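PDB 2WAN: pullulanase from Bacillus acidopullulyticus, which hydrolyses alpha-1,6-glucosidic linkages in pullulan and, as in other debranching enzymes of its kind, probably those in starch-derived branched polysaccharides. Local coordinates for residues 449-454 and 802-807; 464-467 and 471-474; 781-786 and 811-816. All coordinates share one frame; numbering follows the deposited sequence.

Contact 1 (449-454 and 802-807)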
loop_
_atom_site.group_PDB
_atom_site.type_symbol
_atom_site.label_atom_id
_atom_site.label_comp_id
_atom_site.label_asym_id
_atom_site.label_seq_id
_atom_site.Cartn_x
_atom_site.Cartn_y
_atom_site.Cartn_z
ATOM N N SER A 449 5.731 -24.701 22.050
ATOM C CA SER A 449 6.282 -23.327 21.992
ATOM C C SER A 449 6.869 -22.852 23.320
ATOM O O SER A 449 7.649 -21.901 23.340
ATOM C CB SER A 449 5.220 -22.318 21.510
ATOM O OG SER A 449 4.367 -21.961 22.592
ATOM N N GLY A 450 6.489 -23.507 24.421
ATOM C CA GLY A 450 6.943 -23.105 25.761
ATOM C C GLY A 450 6.284 -21.873 26.364
ATOM O O GLY A 450 6.576 -21.510 27.516
ATOM N N MET A 451 5.415 -21.238 25.585
ATOM C CA MET A 451 4.653 -20.068 26.025
ATOM C C MET A 451 3.276 -20.510 26.509
ATOM O O MET A 451 2.640 -21.386 25.895
ATOM C CB MET A 451 4.555 -19.059 24.875
ATOM C CG MET A 451 5.848 -18.251 24.696
ATOM S SD MET A 451 5.997 -17.398 23.124
ATOM C CE MET A 451 6.429 -18.764 22.035
ATOM N N LYS A 452 2.821 -19.896 27.602
ATOM C CA LYS A 452 1.524 -20.238 28.224
ATOM C C LYS A 452 0.334 -19.650 27.473
ATOM O O LYS A 452 -0.678 -20.320 27.256
ATOM C CB LYS A 452 1.496 -19.752 29.685
ATOM C CG LYS A 452 2.369 -20.574 30.633
ATOM C CD LYS A 452 2.280 -20.028 32.063
ATOM C CE LYS A 452 3.067 -20.896 33.047
ATOM N NZ LYS A 452 4.544 -20.773 32.856
ATOM N N ASN A 453 0.460 -18.391 27.060
ATOM C CA ASN A 453 -0.646 -17.673 26.407
ATOM C C ASN A 453 -0.644 -17.977 24.925
ATOM O O ASN A 453 -0.394 -17.103 24.094
ATOM C CB ASN A 453 -0.506 -16.158 26.638
ATOM C CG ASN A 453 -0.735 -15.778 28.094
ATOM O OD1 ASN A 453 -1.875 -15.737 28.551
ATOM N ND2 ASN A 453 0.345 -15.493 28.824
ATOM N N LYS A 454 -0.914 -19.234 24.596
ATOM C CA LYS A 454 -0.722 -19.712 23.228
ATOM C C LYS A 454 -1.665 -19.044 22.246
ATOM O O LYS A 454 -2.882 -19.010 22.454
ATOM C CB LYS A 454 -0.850 -21.232 23.171
ATOM C CG LYS A 454 0.281 -21.912 23.891
ATOM C CD LYS A 454 0.251 -23.414 23.627
ATOM C CE LYS A 454 1.163 -24.140 24.569
ATOM N NZ LYS A 454 2.563 -23.881 24.232
ATOM N N PHE A 802 4.647 -21.570 14.194
ATOM C CA PHE A 802 6.057 -21.764 14.530
ATOM C C PHE A 802 6.164 -23.118 15.250
ATOM O O PHE A 802 5.702 -23.273 16.390
ATOM C CB PHE A 802 6.574 -20.624 15.421
ATOM C CG PHE A 802 6.921 -19.357 14.674
ATOM C CD1 PHE A 802 6.160 -18.916 13.586
ATOM C CD2 PHE A 802 8.003 -18.591 15.095
ATOM C CE1 PHE A 802 6.499 -17.721 12.903
ATOM C CE2 PHE A 802 8.337 -17.401 14.435
ATOM C CZ PHE A 802 7.591 -16.969 13.347
ATOM N N ASP A 803 6.736 -24.110 14.556
ATOM C CA ASP A 803 7.001 -25.411 15.127
ATOM C C ASP A 803 8.411 -25.283 15.693
ATOM O O ASP A 803 9.404 -25.318 14.944
ATOM C CB ASP A 803 6.914 -26.494 14.030
ATOM C CG ASP A 803 7.478 -27.838 14.481
ATOM O OD1 ASP A 803 7.870 -27.974 15.651
ATOM O OD2 ASP A 803 7.527 -28.773 13.654
ATOM N N TRP A 804 8.497 -25.083 17.012
ATOM C CA TRP A 804 9.770 -24.738 17.639
ATOM C C TRP A 804 10.758 -25.902 17.718
ATOM O O TRP A 804 11.935 -25.682 17.952
ATOM C CB TRP A 804 9.536 -24.104 19.021
ATOM C CG TRP A 804 8.864 -22.742 18.931
ATOM C CD1 TRP A 804 7.517 -22.484 18.897
ATOM C CD2 TRP A 804 9.516 -21.461 18.824
ATOM N NE1 TRP A 804 7.296 -21.124 18.821
ATOM C CE2 TRP A 804 8.500 -20.476 18.773
ATOM C CE3 TRP A 804 10.861 -21.055 18.769
ATOM C CZ2 TRP A 804 8.781 -19.099 18.668
ATOM C CZ3 TRP A 804 11.147 -19.674 18.669
ATOM C CH2 TRP A 804 10.106 -18.718 18.628
ATOM N N SER A 805 10.282 -27.133 17.492
ATOM C CA SER A 805 11.187 -28.268 17.323
ATOM C C SER A 805 12.154 -28.062 16.154
ATOM O O SER A 805 13.239 -28.643 16.141
ATOM C CB SER A 805 10.419 -29.604 17.134
ATOM O OG SER A 805 9.890 -29.746 15.832
ATOM N N ARG A 806 11.763 -27.258 15.169
ATOM C CA ARG A 806 12.646 -27.029 14.017
ATOM C C ARG A 806 13.827 -26.131 14.369
ATOM O O ARG A 806 14.882 -26.188 13.729
ATOM C CB ARG A 806 11.864 -26.491 12.826
ATOM C CG ARG A 806 10.913 -27.561 12.282
ATOM C CD ARG A 806 10.149 -27.115 11.084
ATOM N NE ARG A 806 10.911 -27.108 9.825
ATOM C CZ ARG A 806 11.136 -28.162 9.037
ATOM N NH1 ARG A 806 10.703 -29.390 9.353
ATOM N NH2 ARG A 806 11.784 -27.988 7.902
ATOM N N LYS A 807 13.668 -25.297 15.393
ATOM C CA LYS A 807 14.847 -24.592 15.899
ATOM C C LYS A 807 15.863 -25.543 16.552
ATOM O O LYS A 807 17.071 -25.333 16.416
ATOM C CB LYS A 807 14.466 -23.446 16.852
ATOM C CG LYS A 807 15.696 -22.741 17.501
ATOM C CD LYS A 807 15.274 -21.508 18.331
ATOM C CE LYS A 807 16.516 -20.881 18.954
ATOM N NZ LYS A 807 16.117 -19.676 19.763
#
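Backbone rather than a bulky side chain lies against the indole of Trp804: Ser449 CA sits 3.4 Å from Trp804 CD1, with Ser449 CB 3.6 Å from Trp804 NE1 and the Ser449 carbonyl oxygen over the same face. The opposite face is met from within the second segment by Phe802 CB, 3.4 Å above the Trp804 plane and offset toward the rim. Met451 adds a methyl from an oblique direction; a bend about the CG-SD bond (chi3 -77°) turns its CE back toward the indole, 4.1 Å from Trp804 CZ2, and the two side chains cross at about a right angle. No hydrogen bond joins the segments. Trp804 NE1 donates instead to Phe443 O, which probably limits how the ring can turn. Ser449 OG is hydrogen-bonded to Ser444 O and also accepts from Met451 N at 3.3 Å, an ST turn. Lys454 NZ reaches back to Met451 O at 3.0 Å, to Asp446 O and, weakly, to Ser449 OG, tying the loop back on itself. On the other side, Asp803 OD1 takes Ser805 OG at 2.7 Å and a weak bond from Ser805 N, capping the turn into helix 805-809. The pair joins the loop after helix 440-444, on the way from barrel strand 435-438 to helix 474-481, to the chain beyond strand 773-777, neighbouring elements of the (beta/alpha)8 catalytic barrel of alpha-amylase-type enzymes.

Contact 2 (464-467 and 471-474)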
loop_
_atom_site.group_PDB
_atom_site.type_symbol
_atom_site.label_atom_id
_atom_site.label_comp_id
_atom_site.label_asym_id
_atom_site.label_seq_id
_atom_site.Cartn_x
_atom_site.Cartn_y
_atom_site.Cartn_z
ATOM N N GLY A 464 12.029 -16.384 29.563
ATOM C CA GLY A 464 12.569 -17.670 30.013
ATOM C C GLY A 464 11.886 -18.878 29.389
ATOM O O GLY A 464 12.013 -19.995 29.905
ATOM N N THR A 465 11.175 -18.678 28.279
ATOM C CA THR A 465 10.407 -19.788 27.689
ATOM C C THR A 465 11.337 -20.691 26.882
ATOM O O THR A 465 12.288 -20.228 26.231
ATOM C CB THR A 465 9.196 -19.322 26.842
ATOM O OG1 THR A 465 9.659 -18.485 25.767
ATOM C CG2 THR A 465 8.190 -18.513 27.719
ATOM N N LYS A 466 11.050 -21.984 26.958
ATOM C CA LYS A 466 11.901 -23.012 26.363
ATOM C C LYS A 466 11.090 -23.960 25.525
ATOM O O LYS A 466 9.936 -24.274 25.848
ATOM C CB LYS A 466 12.623 -23.825 27.438
ATOM C CG LYS A 466 13.391 -23.033 28.460
ATOM C CD LYS A 466 14.602 -22.347 27.878
ATOM C CE LYS A 466 15.362 -21.683 29.038
ATOM N NZ LYS A 466 16.145 -20.494 28.625
ATOM N N GLY A 467 11.726 -24.469 24.465
ATOM C CA GLY A 467 11.100 -25.397 23.550
ATOM C C GLY A 467 11.807 -26.748 23.609
ATOM O O GLY A 467 12.570 -27.018 24.565
ATOM N N VAL A 471 15.804 -25.305 23.645
ATOM C CA VAL A 471 15.973 -24.083 22.840
ATOM C C VAL A 471 15.183 -22.924 23.458
ATOM O O VAL A 471 14.105 -23.121 24.005
ATOM C CB VAL A 471 15.555 -24.237 21.344
ATOM C CG1 VAL A 471 16.507 -25.188 20.591
ATOM C CG2 VAL A 471 14.079 -24.659 21.191
ATOM N N LYS A 472 15.721 -21.714 23.353
ATOM C CA LYS A 472 14.961 -20.531 23.737
ATOM C C LYS A 472 13.865 -20.305 22.720
ATOM O O LYS A 472 14.087 -20.433 21.508
ATOM C CB LYS A 472 15.865 -19.300 23.797
ATOM C CG LYS A 472 16.971 -19.424 24.850
ATOM C CD LYS A 472 17.871 -18.191 24.886
ATOM C CE LYS A 472 18.893 -18.318 26.012
ATOM N NZ LYS A 472 19.703 -17.083 26.143
ATOM N N THR A 473 12.667 -19.975 23.206
ATOM C CA THR A 473 11.562 -19.648 22.320
ATOM C C THR A 473 11.069 -18.241 22.651
ATOM O O THR A 473 11.567 -17.589 23.590
ATOM C CB THR A 473 10.377 -20.621 22.499
ATOM O OG1 THR A 473 9.905 -20.553 23.848
ATOM C CG2 THR A 473 10.803 -22.098 22.201
ATOM N N GLY A 474 10.078 -17.773 21.894
ATOM C CA GLY A 474 9.437 -16.510 22.263
ATOM C C GLY A 474 10.388 -15.324 22.135
ATOM O O GLY A 474 11.305 -15.310 21.298
#
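Thr465 meets Thr473 twice. Its carbonyl O accepts from Thr473 N at 3.1 Å, nearly straight at hydrogen (171°) although the donor stands above the carbonyl plane, while Thr465 OG1 and Thr473 OG1 approach to 2.8 Å, the two side chains crossing at about a right angle. With chi1 at 60°, Thr473 holds OG1 between its backbone N and carbonyl carbon, facing Thr465 OG1, and turns CG2 to Gly467. Thr473 OG1 is also hydrogen-bonded to Ser449 O. Lys466 follows, bridged to Lys472 across a CA separation of 4.7 Å; the two lysines run side by side in the same direction, their NZ atoms 5.5 Å apart, and Lys466 CA makes a CA-H...O contact with Val471 O. At Gly467 the backbone N donates to the same Val471 O at 2.8 Å, in the carbonyl plane. Thr473 CG2 lies only 3.4 Å from Gly467 N, a fit that leaves no room for a beta carbon on Gly467. Were Thr473 replaced by an alanine, Ser449 O would probably lose its hydroxyl partner and a gap would open beside Gly467. Bonds flanking Lys466 and Lys472 make them a non-hydrogen-bonded antiparallel pair, a single beta bridge closing a short hairpin loop ahead of helix 474-481.

Contact 3 (781-786 and 811-816)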
loop_
_atom_site.group_PDB
_atom_site.type_symbol
_atom_site.label_atom_id
_atom_site.label_comp_id
_atom_site.label_asym_id
_atom_site.label_seq_id
_atom_site.Cartn_x
_atom_site.Cartn_y
_atom_site.Cartn_z
ATOM N N GLU A 781 14.680 -18.787 9.787
ATOM C CA GLU A 781 15.905 -19.148 10.525
ATOM C C GLU A 781 15.838 -20.569 11.105
ATOM O O GLU A 781 16.853 -21.092 11.543
ATOM C CB GLU A 781 16.182 -18.118 11.634
ATOM C CG GLU A 781 15.223 -18.207 12.834
ATOM C CD GLU A 781 13.828 -17.589 12.632
ATOM O OE1 GLU A 781 13.499 -17.039 11.549
ATOM O OE2 GLU A 781 13.064 -17.634 13.615
ATOM N N MET A 782 14.648 -21.182 11.099
ATOM C CA MET A 782 14.513 -22.585 11.482
ATOM C C MET A 782 13.839 -23.440 10.402
ATOM O O MET A 782 13.236 -24.485 10.708
ATOM C CB MET A 782 13.787 -22.706 12.831
ATOM C CG MET A 782 12.356 -22.122 12.847
ATOM S SD MET A 782 11.652 -22.313 14.507
ATOM C CE MET A 782 10.136 -21.387 14.317
ATOM N N LEU A 783 13.940 -22.981 9.150
ATOM C CA LEU A 783 13.432 -23.693 7.962
ATOM C C LEU A 783 11.958 -24.032 8.144
ATOM O O LEU A 783 11.523 -25.160 7.897
ATOM C CB LEU A 783 14.276 -24.942 7.641
ATOM C CG LEU A 783 15.814 -24.759 7.603
ATOM C CD1 LEU A 783 16.497 -26.104 7.211
ATOM C CD2 LEU A 783 16.261 -23.622 6.629
ATOM N N ARG A 784 11.194 -23.049 8.611
ATOM C CA ARG A 784 9.752 -23.234 8.783
ATOM C C ARG A 784 9.135 -23.740 7.479
ATOM O O ARG A 784 9.534 -23.322 6.393
ATOM C CB ARG A 784 9.104 -21.920 9.230
ATOM C CG ARG A 784 7.580 -21.904 9.221
ATOM C CD ARG A 784 7.111 -20.746 10.083
ATOM N NE ARG A 784 5.707 -20.377 9.906
ATOM C CZ ARG A 784 5.282 -19.496 9.009
ATOM N NH1 ARG A 784 6.151 -18.941 8.173
ATOM N NH2 ARG A 784 3.984 -19.170 8.951
ATOM N N THR A 785 8.219 -24.695 7.600
ATOM C CA THR A 785 7.602 -25.323 6.431
ATOM C C THR A 785 6.077 -25.251 6.533
ATOM O O THR A 785 5.511 -25.431 7.622
ATOM C CB THR A 785 8.076 -26.806 6.254
ATOM O OG1 THR A 785 7.394 -27.399 5.142
ATOM C CG2 THR A 785 7.807 -27.635 7.490
ATOM N N LYS A 786 5.432 -24.956 5.402
ATOM C CA LYS A 786 3.975 -24.954 5.283
ATOM C C LYS A 786 3.519 -26.180 4.497
ATOM O O LYS A 786 2.388 -26.225 3.988
ATOM C CB LYS A 786 3.492 -23.687 4.567
ATOM C CG LYS A 786 3.740 -22.392 5.385
ATOM C CD LYS A 786 3.389 -21.128 4.630
ATOM C CE LYS A 786 3.608 -19.854 5.513
ATOM N NZ LYS A 786 3.149 -18.641 4.763
ATOM N N LYS A 811 19.404 -25.897 14.523
ATOM C CA LYS A 811 20.075 -24.902 15.350
ATOM C C LYS A 811 21.282 -24.285 14.639
ATOM O O LYS A 811 21.562 -23.105 14.816
ATOM C CB LYS A 811 20.479 -25.491 16.706
ATOM C CG LYS A 811 20.936 -24.437 17.730
ATOM C CD LYS A 811 19.771 -23.510 18.116
ATOM C CE LYS A 811 20.228 -22.241 18.788
ATOM N NZ LYS A 811 21.252 -22.421 19.822
ATOM N N ASP A 812 22.000 -25.070 13.832
ATOM C CA ASP A 812 23.122 -24.496 13.079
ATOM C C ASP A 812 22.635 -23.413 12.098
ATOM O O ASP A 812 23.289 -22.377 11.930
ATOM C CB ASP A 812 23.882 -25.589 12.294
ATOM C CG ASP A 812 24.771 -26.433 13.168
ATOM O OD1 ASP A 812 25.065 -26.029 14.309
ATOM O OD2 ASP A 812 25.177 -27.533 12.690
ATOM N N VAL A 813 21.492 -23.649 11.448
ATOM C CA VAL A 813 20.900 -22.646 10.563
ATOM C C VAL A 813 20.503 -21.400 11.363
ATOM O O VAL A 813 20.845 -20.276 10.989
ATOM C CB VAL A 813 19.652 -23.171 9.852
ATOM C CG1 VAL A 813 19.034 -22.050 8.977
ATOM C CG2 VAL A 813 20.019 -24.421 9.018
ATOM N N PHE A 814 19.831 -21.609 12.490
ATOM C CA PHE A 814 19.479 -20.490 13.377
ATOM C C PHE A 814 20.726 -19.680 13.768
ATOM O O PHE A 814 20.721 -18.435 13.713
ATOM C CB PHE A 814 18.742 -21.012 14.630
ATOM C CG PHE A 814 18.304 -19.926 15.568
ATOM C CD1 PHE A 814 19.203 -19.339 16.462
ATOM C CD2 PHE A 814 16.991 -19.472 15.534
ATOM C CE1 PHE A 814 18.797 -18.305 17.324
ATOM C CE2 PHE A 814 16.575 -18.453 16.409
ATOM C CZ PHE A 814 17.499 -17.871 17.298
ATOM N N ASP A 815 21.786 -20.377 14.165
ATOM C CA ASP A 815 23.042 -19.722 14.540
ATOM C C ASP A 815 23.707 -18.960 13.385
ATOM O O ASP A 815 24.283 -17.883 13.580
ATOM C CB ASP A 815 23.996 -20.752 15.125
ATOM C CG ASP A 815 23.545 -21.258 16.504
ATOM O OD1 ASP A 815 22.645 -20.649 17.145
ATOM O OD2 ASP A 815 24.115 -22.269 16.949
ATOM N N TYR A 816 23.630 -19.524 12.184
ATOM C CA TYR A 816 24.151 -18.842 10.996
ATOM C C TYR A 816 23.391 -17.544 10.736
ATOM O O TYR A 816 24.004 -16.490 10.524
ATOM C CB TYR A 816 24.106 -19.771 9.780
ATOM C CG TYR A 816 24.794 -19.189 8.562
ATOM C CD1 TYR A 816 24.100 -18.384 7.655
ATOM C CD2 TYR A 816 26.139 -19.466 8.309
ATOM C CE1 TYR A 816 24.735 -17.835 6.547
ATOM C CE2 TYR A 816 26.787 -18.940 7.197
ATOM C CZ TYR A 816 26.081 -18.134 6.311
ATOM O OH TYR A 816 26.709 -17.597 5.213
#
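Glu781, in a short 3-10 turn, brings its backbone to the flank of helix 811-826, with Glu781 CA 4.8 Å from Phe814 CA. The carbonyl oxygen of Glu781 comes within 3.2 Å of Phe814 N, but the angle is too poor for a hydrogen bond. Beyond it the chain turns through Leu783 in a left-handed conformation (phi 54°, psi 46°) and leaves the helix. Val813 and Phe814 do the touching from the helix. Val813 CG1 packs on Glu781 O at 3.5 Å and on Leu783 CD2 at 4.0 Å, the Leu783 and Val813 side chains crossing at about a right angle. Phe814, its CG anti to the backbone N (chi1 -178°), runs alongside Glu781, whose CG methylene lies 3.5 Å from Phe814 CD2. The carboxylate plane is turned 63° from the ring, and its oxygens go to Tyr436 OH and Gly779 N, holding the buried group in place. Helix 474-481 packs against Phe814 through Ser477, Glu480 and Leu481, helix 753-769 sends Ile757 against both Leu783 and Val813, and Met776 of barrel strand 773-777 touches Glu781.

Overall arrangement
From the N terminus, the chain passes barrel strand 435-438 and helix 440-444 before opening contact 1 at 449-454. Contact 2 then opens and closes locally, 464-467 with 471-474, nested inside the long loop of contact 1. After the rest of the barrel, 781-786 opens contact 3 beyond its eighth strand, 773-777; 802-807 closes contact 1, and 811-816 closes contact 3, so these two cross. Segment 802-807 is the common neighbour: Lys807 NZ reaches Lys472 O of contact 2, and Arg806 NE reaches Leu783 O of contact 3. Contacts 2 and 3 do not touch. Together they tie the link between the first barrel strand and helix 474-481 to the helices following the eighth.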